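Local coordinates for protein VP1 (Merkel cell polyomavirus, PDB 4FMH) that builds the icosahedral capsid from disulfide-linked pentamers, this piece being the jelly-roll part, and binds sialylated glycans for attachment to the host cell, at residues Thr22-Tyr27 and Val75-Leu80; Trp92-Val97 and Phe135-Glu140. All coordinates share one frame; numbering follows the deposited sequence. Where two conformers were deposited one is given.

Interaction 1: Thr22-Tyr27 and Val75-Leu80; sequences TQIELY and VSLPML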
loop_
_atom_site.group_PDB
_atom_site.type_symbol
_atom_site.label_atom_id
_atom_site.label_comp_id
_atom_site.label_asym_id
_atom_site.label_seq_id
_atom_site.Cartn_x
_atom_site.Cartn_y
_atom_site.Cartn_z
ATOM N N THR B 22 -14.406 0.466 -34.072
ATOM C CA THR B 22 -14.562 -0.981 -33.979
ATOM C C THR B 22 -13.998 -1.499 -32.649
ATOM O O THR B 22 -13.233 -0.795 -31.981
ATOM C CB THR B 22 -13.929 -1.706 -35.206
ATOM O OG1 THR B 22 -14.488 -3.018 -35.335
ATOM C CG2 THR B 22 -12.409 -1.805 -35.089
ATOM N N GLN B 23 -14.517 -2.655 -32.239
ATOM C CA GLN B 23 -14.224 -3.262 -30.951
ATOM C C GLN B 23 -13.709 -4.664 -31.216
ATOM O O GLN B 23 -14.382 -5.483 -31.846
ATOM C CB GLN B 23 -15.479 -3.338 -30.079
ATOM C CG GLN B 23 -16.145 -1.996 -29.794
ATOM C CD GLN B 23 -15.556 -1.277 -28.597
ATOM O OE1 GLN B 23 -14.542 -1.698 -28.036
ATOM N NE2 GLN B 23 -16.199 -0.185 -28.194
ATOM N N ILE B 24 -12.486 -4.921 -30.750
ATOM C CA ILE B 24 -11.810 -6.211 -30.921
ATOM C C ILE B 24 -11.688 -6.930 -29.569
ATOM O O ILE B 24 -11.309 -6.310 -28.577
ATOM C CB ILE B 24 -10.403 -6.019 -31.576
ATOM C CG1 ILE B 24 -10.532 -5.593 -33.055
ATOM C CG2 ILE B 24 -9.512 -7.264 -31.413
ATOM C CD1 ILE B 24 -11.175 -6.630 -33.986
ATOM N N GLU B 25 -12.018 -8.227 -29.547
ATOM C CA GLU B 25 -11.968 -9.053 -28.334
ATOM C C GLU B 25 -11.007 -10.222 -28.534
ATOM O O GLU B 25 -10.977 -10.818 -29.608
ATOM C CB GLU B 25 -13.342 -9.637 -28.022
ATOM C CG GLU B 25 -14.306 -8.715 -27.311
ATOM C CD GLU B 25 -15.455 -9.479 -26.649
ATOM O OE1 GLU B 25 -15.366 -10.723 -26.529
ATOM O OE2 GLU B 25 -16.442 -8.833 -26.239
ATOM N N LEU B 26 -10.248 -10.549 -27.496
ATOM C CA LEU B 26 -9.438 -11.759 -27.494
ATOM C C LEU B 26 -9.038 -12.118 -26.078
ATOM O O LEU B 26 -9.221 -11.341 -25.137
ATOM C CB LEU B 26 -8.174 -11.611 -28.357
ATOM C CG LEU B 26 -7.129 -10.580 -27.910
ATOM C CD1 LEU B 26 -5.699 -11.067 -28.168
ATOM C CD2 LEU B 26 -7.385 -9.254 -28.595
ATOM N N TYR B 27 -8.490 -13.315 -25.952
ATOM C CA TYR B 27 -7.868 -13.769 -24.723
ATOM C C TYR B 27 -6.556 -14.445 -25.090
ATOM O O TYR B 27 -6.405 -14.977 -26.197
ATOM C CB TYR B 27 -8.794 -14.702 -23.931
ATOM C CG TYR B 27 -9.094 -16.015 -24.621
ATOM C CD1 TYR B 27 -8.239 -17.113 -24.475
ATOM C CD2 TYR B 27 -10.235 -16.166 -25.416
ATOM C CE1 TYR B 27 -8.506 -18.322 -25.111
ATOM C CE2 TYR B 27 -10.511 -17.373 -26.058
ATOM C CZ TYR B 27 -9.643 -18.447 -25.893
ATOM O OH TYR B 27 -9.904 -19.643 -26.516
ATOM N N VAL B 75 -3.725 -9.496 -34.308
ATOM C CA VAL B 75 -5.118 -9.524 -34.749
ATOM C C VAL B 75 -5.232 -8.814 -36.094
ATOM O O VAL B 75 -4.799 -7.661 -36.234
ATOM C CB VAL B 75 -6.077 -8.866 -33.723
ATOM C CG1 VAL B 75 -7.538 -9.055 -34.146
ATOM C CG2 VAL B 75 -5.841 -9.429 -32.319
ATOM N N SER B 76 -5.778 -9.527 -37.080
ATOM C CA SER B 76 -6.083 -8.958 -38.391
ATOM C C SER B 76 -7.302 -8.047 -38.310
ATOM O O SER B 76 -8.351 -8.439 -37.794
ATOM C CB SER B 76 -6.310 -10.067 -39.420
ATOM O OG SER B 76 -5.083 -10.704 -39.727
ATOM N N LEU B 77 -7.142 -6.828 -38.816
ATOM C CA LEU B 77 -8.174 -5.804 -38.752
ATOM C C LEU B 77 -8.802 -5.570 -40.131
ATOM O O LEU B 77 -8.169 -5.868 -41.150
ATOM C CB LEU B 77 -7.570 -4.500 -38.225
ATOM C CG LEU B 77 -6.970 -4.503 -36.815
ATOM C CD1 LEU B 77 -6.083 -3.292 -36.633
ATOM C CD2 LEU B 77 -8.057 -4.531 -35.762
ATOM N N PRO B 78 -10.039 -5.033 -40.170
ATOM C CA PRO B 78 -10.691 -4.758 -41.457
ATOM C C PRO B 78 -9.828 -3.869 -42.350
ATOM O O PRO B 78 -9.337 -2.828 -41.901
ATOM C CB PRO B 78 -11.968 -4.014 -41.059
ATOM C CG PRO B 78 -12.232 -4.420 -39.660
ATOM C CD PRO B 78 -10.888 -4.635 -39.031
ATOM N N MET B 79 -9.634 -4.295 -43.596
ATOM C CA MET B 79 -8.868 -3.528 -44.576
ATOM C C MET B 79 -9.565 -2.189 -44.845
ATOM O O MET B 79 -10.792 -2.136 -44.995
ATOM C CB MET B 79 -8.711 -4.326 -45.873
ATOM C CG MET B 79 -7.681 -3.761 -46.841
ATOM S SD MET B 79 -8.016 -4.207 -48.562
ATOM C CE MET B 79 -9.371 -3.093 -48.967
ATOM N N LEU B 80 -8.777 -1.119 -44.909
ATOM C CA LEU B 80 -9.323 0.237 -44.963
ATOM C C LEU B 80 -9.198 0.933 -46.314
ATOM O O LEU B 80 -10.037 1.764 -46.668
ATOM C CB LEU B 80 -8.695 1.107 -43.869
ATOM C CG LEU B 80 -9.096 0.771 -42.430
ATOM C CD1 LEU B 80 -8.411 1.707 -41.444
ATOM C CD2 LEU B 80 -10.610 0.826 -42.263
#
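Next to L77, which touches I24 across the contact, the carbonyl of P78 accepts a hydrogen bond from the indole of W92 on strand 89-101, with P78 O 2.8 Å from W92 NE1 and a C-O-N angle of about 140°. This bond ties the loop after strand 71-76 to strand 89-101, but the two segments themselves meet through apolar side chains alone. I24 takes part in two of the three pairs, and so does V75. The CG2 branch of I24 reaches V75 CG1 tip to tip at 3.8 Å. Its other branch turns to the leucine, I24 CG1 lying 3.8 Å from L77 CD2. A chi1 of -70° sets CG2 anti to the backbone N, directed at V75, and leaves CG1 beside that N, next to L77. The segments belong to facing sheets of the viral jelly roll: T22, I24 and L26 bond by backbone to strand 269-287, V75 to L251 on strand 250-263, and the closest CA pair, I24 CA to V75 CA, is 8.4 Å apart, a spacing bridged by side chains. V75 is divided likewise, since its CG2 meets L26 CD2 at 4.0 Å, the two side chains crossing at a slant. L26 also packs on I253, and L77 lies on L251 and W92, carrying the apolar layer further between the sheets. On the outer face of strand 11-28, E25 points away from V75-L80 and packs on S205 of a second subunit. I24 and L26 were each modelled in two conformers, so these distances describe one of them.

Interaction 2: Trp92-Val97 and Phe135-Glu140; sequences WEAISV and FAIGGE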
loop_
_atom_site.group_PDB
_atom_site.type_symbol
_atom_site.label_atom_id
_atom_site.label_comp_id
_atom_site.label_asym_id
_atom_site.label_seq_id
_atom_site.Cartn_x
_atom_site.Cartn_y
_atom_site.Cartn_z
ATOM N N TRP B 92 -6.084 1.986 -38.586
ATOM C CA TRP B 92 -6.733 1.759 -37.302
ATOM C C TRP B 92 -5.855 2.288 -36.171
ATOM O O TRP B 92 -4.653 2.011 -36.117
ATOM C CB TRP B 92 -7.044 0.280 -37.099
ATOM C CG TRP B 92 -8.176 -0.217 -37.952
ATOM C CD1 TRP B 92 -8.089 -1.068 -39.016
ATOM C CD2 TRP B 92 -9.565 0.106 -37.809
ATOM N NE1 TRP B 92 -9.337 -1.299 -39.543
ATOM C CE2 TRP B 92 -10.261 -0.589 -38.824
ATOM C CE3 TRP B 92 -10.289 0.918 -36.923
ATOM C CZ2 TRP B 92 -11.648 -0.499 -38.979
ATOM C CZ3 TRP B 92 -11.669 1.014 -37.083
ATOM C CH2 TRP B 92 -12.333 0.306 -38.101
ATOM N N GLU B 93 -6.469 3.069 -35.291
ATOM C CA GLU B 93 -5.785 3.671 -34.148
ATOM C C GLU B 93 -6.407 3.130 -32.865
ATOM O O GLU B 93 -7.597 3.328 -32.626
ATOM C CB GLU B 93 -5.924 5.193 -34.212
ATOM C CG GLU B 93 -5.334 5.961 -33.032
ATOM C CD GLU B 93 -5.771 7.420 -32.997
ATOM O OE1 GLU B 93 -6.612 7.834 -33.835
ATOM O OE2 GLU B 93 -5.273 8.154 -32.121
ATOM N N ALA B 94 -5.607 2.444 -32.049
ATOM C CA ALA B 94 -6.086 1.903 -30.771
ATOM C C ALA B 94 -6.193 3.018 -29.741
ATOM O O ALA B 94 -5.203 3.692 -29.452
ATOM C CB ALA B 94 -5.153 0.805 -30.266
ATOM N N ILE B 95 -7.387 3.220 -29.189
ATOM C CA ILE B 95 -7.605 4.369 -28.298
ATOM C C ILE B 95 -7.819 4.009 -26.824
ATOM O O ILE B 95 -7.508 4.808 -25.936
ATOM C CB ILE B 95 -8.709 5.330 -28.820
ATOM C CG1 ILE B 95 -10.104 4.683 -28.749
ATOM C CG2 ILE B 95 -8.360 5.809 -30.243
ATOM C CD1 ILE B 95 -11.240 5.624 -29.167
ATOM N N SER B 96 -8.332 2.811 -26.568
ATOM C CA SER B 96 -8.518 2.340 -25.196
ATOM C C SER B 96 -8.612 0.830 -25.160
ATOM O O SER B 96 -8.868 0.188 -26.182
ATOM C CB SER B 96 -9.772 2.955 -24.559
ATOM O OG SER B 96 -10.936 2.649 -25.310
ATOM N N VAL B 97 -8.395 0.270 -23.972
ATOM C CA VAL B 97 -8.483 -1.162 -23.763
ATOM C C VAL B 97 -9.064 -1.457 -22.386
ATOM O O VAL B 97 -8.744 -0.777 -21.405
ATOM C CB VAL B 97 -7.098 -1.868 -23.946
ATOM C CG1 VAL B 97 -6.038 -1.276 -23.012
ATOM C CG2 VAL B 97 -7.213 -3.383 -23.753
ATOM N N PHE B 135 1.035 -6.016 -19.720
ATOM C CA PHE B 135 0.331 -6.124 -20.992
ATOM C C PHE B 135 0.789 -4.974 -21.874
ATOM O O PHE B 135 1.252 -3.937 -21.370
ATOM C CB PHE B 135 -1.200 -6.167 -20.811
ATOM C CG PHE B 135 -1.824 -4.840 -20.445
ATOM C CD1 PHE B 135 -1.900 -4.431 -19.117
ATOM C CD2 PHE B 135 -2.355 -4.008 -21.435
ATOM C CE1 PHE B 135 -2.487 -3.211 -18.774
ATOM C CE2 PHE B 135 -2.948 -2.792 -21.101
ATOM C CZ PHE B 135 -3.013 -2.391 -19.775
ATOM N N ALA B 136 0.683 -5.182 -23.185
ATOM C CA ALA B 136 1.078 -4.190 -24.169
ATOM C C ALA B 136 0.110 -4.227 -25.339
ATOM O O ALA B 136 -0.351 -5.304 -25.750
ATOM C CB ALA B 136 2.488 -4.464 -24.657
ATOM N N ILE B 137 -0.197 -3.044 -25.852
ATOM C CA ILE B 137 -1.005 -2.885 -27.052
ATOM C C ILE B 137 -0.177 -2.043 -28.019
ATOM O O ILE B 137 0.274 -0.949 -27.658
ATOM C CB ILE B 137 -2.348 -2.159 -26.762
ATOM C CG1 ILE B 137 -3.088 -2.779 -25.554
ATOM C CG2 ILE B 137 -3.219 -2.100 -28.037
ATOM C CD1 ILE B 137 -3.575 -4.213 -25.746
ATOM N N GLY B 138 0.028 -2.554 -29.234
ATOM C CA GLY B 138 0.818 -1.844 -30.243
ATOM C C GLY B 138 0.332 -2.044 -31.668
ATOM O O GLY B 138 -0.451 -2.958 -31.945
ATOM N N GLY B 139 0.805 -1.186 -32.569
ATOM C CA GLY B 139 0.499 -1.298 -33.994
ATOM C C GLY B 139 1.585 -2.061 -34.732
ATOM O O GLY B 139 1.629 -2.071 -35.968
ATOM N N GLU B 140 2.456 -2.699 -33.954
ATOM C CA GLU B 140 3.594 -3.468 -34.450
ATOM C C GLU B 140 4.148 -4.268 -33.264
ATOM O O GLU B 140 3.765 -3.997 -32.120
ATOM C CB GLU B 140 4.661 -2.541 -35.044
ATOM C CG GLU B 140 5.298 -1.569 -34.059
ATOM C CD GLU B 140 6.115 -0.503 -34.761
ATOM O OE1 GLU B 140 7.355 -0.639 -34.811
ATOM O OE2 GLU B 140 5.512 0.460 -35.281
#
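I137 meets both A94 and V97 in aliphatic contacts, using one branch for each. I137 CG2 lies 4.1 Å from A94 CB, while I137 CG1 stands 4.2 Å from V97 CG1. With chi1 of I137 at -49°, CG2 is anti to the backbone N and CG1 lies beside it, an orientation in which CG2 meets A94 and CG1 meets V97. The aromatic contact is made by the same valine methyl, for V97 CG1 approaches F135 CE2 obliquely at 3.9 Å as the two side chains slide past each other in opposite directions. Y213 stacks on the F135 ring, and T234 packs against both F135 and V97. The N-to-C directions of 92-97 and 135-138 make an angle of 147° and their short axes approach to 8.6 Å, as for strands from the two facing sheets of the jelly roll. A classic beta bulge, I95 and S96 both facing T281, explains why A94 and V97, three positions apart, both point toward F135-E140: the extra residue shifts the alternation of the strand. The polar contacts lie outside this apolar layer: E93 is held through both carboxylate oxygens, OE1 by salt bridges to R283 and R285 and OE2 by the backbone N of G243, an arrangement likely to keep it ionised, and E140 OE2 pairs with K247.

Interaction 1 closes along the chain before interaction 2 opens, and their centres lie 11 Å apart on the same side of the chain's centre. Strands 11-28 and 89-101 flank strand 269-287 on one face of the sandwich, and strands 71-76 and 131-138 flank strand 250-263 on the other; 250-263 and 269-287 also pair, joining the two faces into one curled sheet. Both contacts thus bridge the same sandwich at neighbouring places. W92 joins them directly: its CZ3 is 3.5 Å from T22 CG2, and its CD1 is 3.6 Å from L77 CB. Interaction 2 is buried, whereas interaction 1 is partly buried, and the far face of strand 11-28, at E25 and Y27, packs on a second subunit.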